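PDB 4GFC: spindle assembly abnormal protein 6 from Caenorhabditis elegans, which serves as the central scaffold of the centriole, its homodimers setting the organelle's ninefold symmetry and being required for centrosome duplication. Local coordinates for residues Phe63-Leu71 / Ile136-Leu146. The protein carries 1 engineered substitution. Residues are numbered along the deposited sequence; the frame is centred on the assembly and turned at random.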
loop_
_atom_site.group_PDB
_atom_site.type_symbol
_atom_site.label_atom_id
_atom_site.label_comp_id
_atom_site.label_asym_id
_atom_site.label_seq_id
_atom_site.Cartn_x
_atom_site.Cartn_y
_atom_site.Cartn_z
ATOM N N PHE A 63 -4.057 3.019 -5.319
ATOM C CA PHE A 63 -3.529 2.695 -3.998
ATOM C C PHE A 63 -2.130 3.233 -3.763
ATOM O O PHE A 63 -1.855 3.681 -2.661
ATOM C CB PHE A 63 -3.531 1.177 -3.756
ATOM C CG PHE A 63 -4.797 0.455 -4.166
ATOM C CD1 PHE A 63 -5.995 0.670 -3.485
ATOM C CD2 PHE A 63 -4.789 -0.446 -5.230
ATOM C CE1 PHE A 63 -7.168 0.006 -3.871
ATOM C CE2 PHE A 63 -5.956 -1.117 -5.607
ATOM C CZ PHE A 63 -7.140 -0.878 -4.932
ATOM N N GLU A 64 -1.246 3.177 -4.761
ATOM C CA GLU A 64 0.144 3.624 -4.603
ATOM C C GLU A 64 0.255 5.146 -4.614
ATOM O O GLU A 64 1.274 5.673 -4.140
ATOM C CB GLU A 64 1.039 3.029 -5.697
ATOM C CG GLU A 64 2.465 2.759 -5.219
ATOM C CD GLU A 64 3.215 1.688 -5.986
ATOM O OE1 GLU A 64 2.614 1.061 -6.890
ATOM O OE2 GLU A 64 4.384 1.422 -5.628
ATOM N N PHE A 65 -0.817 5.845 -5.102
ATOM C CA PHE A 65 -0.887 7.297 -5.195
ATOM C C PHE A 65 -1.006 7.903 -3.814
ATOM O O PHE A 65 -2.080 7.830 -3.187
ATOM C CB PHE A 65 -2.037 7.754 -6.087
ATOM C CG PHE A 65 -1.990 9.232 -6.397
ATOM C CD1 PHE A 65 -1.379 9.697 -7.556
ATOM C CD2 PHE A 65 -2.554 10.168 -5.521
ATOM C CE1 PHE A 65 -1.373 11.060 -7.860
ATOM C CE2 PHE A 65 -2.543 11.534 -5.826
ATOM C CZ PHE A 65 -1.948 11.970 -6.990
ATOM N N LEU A 66 0.112 8.512 -3.349
ATOM C CA LEU A 66 0.254 9.133 -2.041
ATOM C C LEU A 66 1.403 10.134 -2.081
ATOM O O LEU A 66 2.570 9.737 -2.136
ATOM C CB LEU A 66 0.491 8.048 -0.968
ATOM C CG LEU A 66 0.390 8.441 0.526
ATOM C CD1 LEU A 66 -1.048 8.761 0.917
ATOM C CD2 LEU A 66 0.946 7.312 1.426
ATOM N N PHE A 67 1.070 11.438 -2.053
ATOM C CA PHE A 67 2.032 12.547 -2.075
ATOM C C PHE A 67 1.851 13.468 -0.883
ATOM O O PHE A 67 0.720 13.690 -0.466
ATOM C CB PHE A 67 1.895 13.345 -3.387
ATOM C CG PHE A 67 2.298 12.567 -4.609
ATOM C CD1 PHE A 67 3.593 12.610 -5.076
ATOM C CD2 PHE A 67 1.386 11.748 -5.258
ATOM C CE1 PHE A 67 3.960 11.875 -6.173
ATOM C CE2 PHE A 67 1.766 11.000 -6.362
ATOM C CZ PHE A 67 3.051 11.056 -6.801
ATOM N N SER A 68 2.948 14.004 -0.342
ATOM C CA SER A 68 2.998 14.893 0.823
ATOM C C SER A 68 4.075 15.953 0.731
ATOM O O SER A 68 5.048 15.818 -0.041
ATOM C CB SER A 68 3.330 14.096 2.078
ATOM O OG SER A 68 2.263 13.260 2.463
ATOM N N GLU A 69 3.958 16.942 1.622
ATOM C CA GLU A 69 4.923 17.999 1.888
ATOM C C GLU A 69 4.610 18.611 3.248
ATOM O O GLU A 69 3.438 18.805 3.612
ATOM C CB GLU A 69 4.984 19.068 0.794
ATOM C CG GLU A 69 6.194 19.996 0.905
ATOM C CD GLU A 69 7.581 19.388 1.046
ATOM O OE1 GLU A 69 8.223 19.130 0.003
ATOM O OE2 GLU A 69 8.042 19.211 2.197
ATOM N N THR A 70 5.672 18.852 4.013
ATOM C CA THR A 70 5.623 19.426 5.341
ATOM C C THR A 70 6.319 20.759 5.281
ATOM O O THR A 70 7.517 20.843 5.018
ATOM C CB THR A 70 6.220 18.478 6.390
ATOM O OG1 THR A 70 5.431 17.300 6.410
ATOM C CG2 THR A 70 6.245 19.080 7.782
ATOM N N LEU A 71 5.557 21.800 5.511
ATOM C CA LEU A 71 6.103 23.132 5.563
ATOM C C LEU A 71 6.391 23.486 6.988
ATOM O O LEU A 71 5.647 23.100 7.879
ATOM C CB LEU A 71 5.105 24.138 4.990
ATOM C CG LEU A 71 4.786 24.092 3.525
ATOM C CD1 LEU A 71 3.533 24.875 3.261
ATOM C CD2 LEU A 71 5.901 24.641 2.743
ATOM N N ILE A 136 2.595 24.067 -4.306
ATOM C CA ILE A 136 3.507 23.407 -3.386
ATOM C C ILE A 136 4.027 22.125 -4.082
ATOM O O ILE A 136 3.249 21.433 -4.734
ATOM C CB ILE A 136 2.794 23.140 -2.021
ATOM C CG1 ILE A 136 3.795 22.613 -0.966
ATOM C CG2 ILE A 136 1.547 22.255 -2.143
ATOM C CD1 ILE A 136 3.315 22.466 0.413
ATOM N N LYS A 137 5.336 21.825 -3.978
ATOM C CA LYS A 137 5.906 20.600 -4.551
ATOM C C LYS A 137 5.781 19.486 -3.512
ATOM O O LYS A 137 6.385 19.595 -2.457
ATOM C CB LYS A 137 7.369 20.794 -5.001
ATOM C CG LYS A 137 7.927 19.629 -5.836
ATOM C CD LYS A 137 9.392 19.836 -6.207
ATOM C CE LYS A 137 9.912 18.816 -7.191
ATOM N NZ LYS A 137 11.361 19.021 -7.538
ATOM N N LEU A 138 4.954 18.449 -3.808
ATOM C CA LEU A 138 4.700 17.268 -2.982
ATOM C C LEU A 138 5.608 16.109 -3.392
ATOM O O LEU A 138 5.882 15.938 -4.583
ATOM C CB LEU A 138 3.232 16.817 -3.089
ATOM C CG LEU A 138 2.075 17.827 -2.843
ATOM C CD1 LEU A 138 0.763 17.160 -3.024
ATOM C CD2 LEU A 138 2.136 18.466 -1.476
ATOM N N HIS A 139 6.062 15.290 -2.431
ATOM C CA HIS A 139 6.928 14.148 -2.768
ATOM C C HIS A 139 6.173 12.827 -2.611
ATOM O O HIS A 139 5.273 12.748 -1.770
ATOM C CB HIS A 139 8.198 14.155 -1.909
ATOM C CG HIS A 139 7.957 14.113 -0.426
ATOM N ND1 HIS A 139 8.009 15.259 0.351
ATOM C CD2 HIS A 139 7.691 13.058 0.383
ATOM C CE1 HIS A 139 7.750 14.869 1.593
ATOM N NE2 HIS A 139 7.545 13.558 1.661
ATOM N N ALA A 140 6.529 11.799 -3.403
ATOM C CA ALA A 140 5.895 10.473 -3.289
ATOM C C ALA A 140 6.201 9.859 -1.890
ATOM O O ALA A 140 7.361 9.832 -1.458
ATOM C CB ALA A 140 6.358 9.544 -4.420
ATOM N N VAL A 141 5.172 9.456 -1.159
ATOM C CA VAL A 141 5.361 8.869 0.174
ATOM C C VAL A 141 5.747 7.401 0.046
ATOM O O VAL A 141 5.025 6.627 -0.576
ATOM C CB VAL A 141 4.100 9.028 1.036
ATOM C CG1 VAL A 141 4.299 8.421 2.389
ATOM C CG2 VAL A 141 3.707 10.478 1.166
ATOM N N ARG A 142 6.864 7.010 0.655
ATOM C CA ARG A 142 7.311 5.613 0.613
ATOM C C ARG A 142 7.444 5.079 2.063
ATOM O O ARG A 142 6.912 5.684 3.006
ATOM C CB ARG A 142 8.635 5.490 -0.168
ATOM C CG ARG A 142 8.626 5.938 -1.630
ATOM C CD ARG A 142 7.841 5.046 -2.575
ATOM N NE ARG A 142 8.255 3.654 -2.500
ATOM C CZ ARG A 142 7.565 2.650 -3.025
ATOM N NH1 ARG A 142 6.437 2.885 -3.695
ATOM N NH2 ARG A 142 7.998 1.404 -2.899
ATOM N N GLY A 143 8.142 3.957 2.230
ATOM C CA GLY A 143 8.399 3.367 3.523
ATOM C C GLY A 143 7.196 3.181 4.399
ATOM O O GLY A 143 6.114 2.866 3.918
ATOM N N ASP A 144 7.376 3.443 5.687
ATOM C CA ASP A 144 6.399 3.241 6.752
ATOM C C ASP A 144 5.083 3.962 6.554
ATOM O O ASP A 144 4.045 3.382 6.876
ATOM C CB ASP A 144 7.004 3.604 8.102
ATOM C CG ASP A 144 8.089 2.614 8.526
ATOM O OD1 ASP A 144 7.752 1.443 8.810
ATOM O OD2 ASP A 144 9.280 3.004 8.541
ATOM N N HIS A 145 5.094 5.184 6.021
ATOM C CA HIS A 145 3.841 5.911 5.817
ATOM C C HIS A 145 3.028 5.287 4.711
ATOM O O HIS A 145 1.810 5.199 4.845
ATOM C CB HIS A 145 4.115 7.369 5.512
ATOM C CG HIS A 145 4.561 8.146 6.705
ATOM N ND1 HIS A 145 5.914 8.287 7.024
ATOM C CD2 HIS A 145 3.826 8.830 7.604
ATOM C CE1 HIS A 145 5.944 9.019 8.123
ATOM N NE2 HIS A 145 4.717 9.391 8.493
ATOM N N LEU A 146 3.700 4.810 3.631
ATOM C CA LEU A 146 3.019 4.146 2.529
ATOM C C LEU A 146 2.529 2.793 3.003
ATOM O O LEU A 146 1.420 2.413 2.662
ATOM C CB LEU A 146 3.935 4.026 1.320
ATOM C CG LEU A 146 3.358 3.351 0.060
ATOM C CD1 LEU A 146 2.119 4.078 -0.491
ATOM C CD2 LEU A 146 4.407 3.237 -0.996
HETATM O O HOH W 1 3.876 6.046 -3.209
HETATM O O HOH W 2 8.900 17.314 -1.849
#
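The imidazole of His139 carries the carbonyl oxygen of Ser68 over one face, 3.0 Å above the ring plane and displaced from the ring centre, while Glu69 OE1 and a water lie in plane at its edge. That water gives a hydrogen to Glu69 OE1 at 2.7 Å and also meets His139 ND1, joining carboxylate and ring whose planes stand 75° apart. Here strands 65-71 and 136-140 of the beta-sandwich head domain of SAS-6 illustrate a short antiparallel ladder, its register set by main-chain bonds and its diverging end joined by side chains, just before the coiled-coil helix 143-163. Ser68 and His139 form a hydrogen-bonded pair, Ser68 N donating to His139 O and His139 N to Ser68 O; Phe67 and Ala140 are the adjacent non-hydrogen-bonded pair. On the side of the sheet opposite His139, the Phe67 ring meets the Ala140 backbone obliquely, its CE1 3.8 Å from Ala140 CB, and packs against Leu111 and Cys118. Where the strands diverge, Leu71 CD1 and Ile136 CD1 meet tip to tip at 3.7 Å. At the other end, Val141 N donates to Leu66 O at 2.8 Å, and Leu66, with CG anti to the backbone N (chi1 -168°), carries CD2 to Val141 CB and Leu146 CD1. A second water donates to both Glu64 O and Val141 O. Arg142 NH2 makes a salt bridge to Asp144 OD1 of the second subunit; its NH1 makes another to Glu64 OE2 at 3.2 Å, the oxygen accepting on its anti lone pair and lying 8° out of the guanidinium plane.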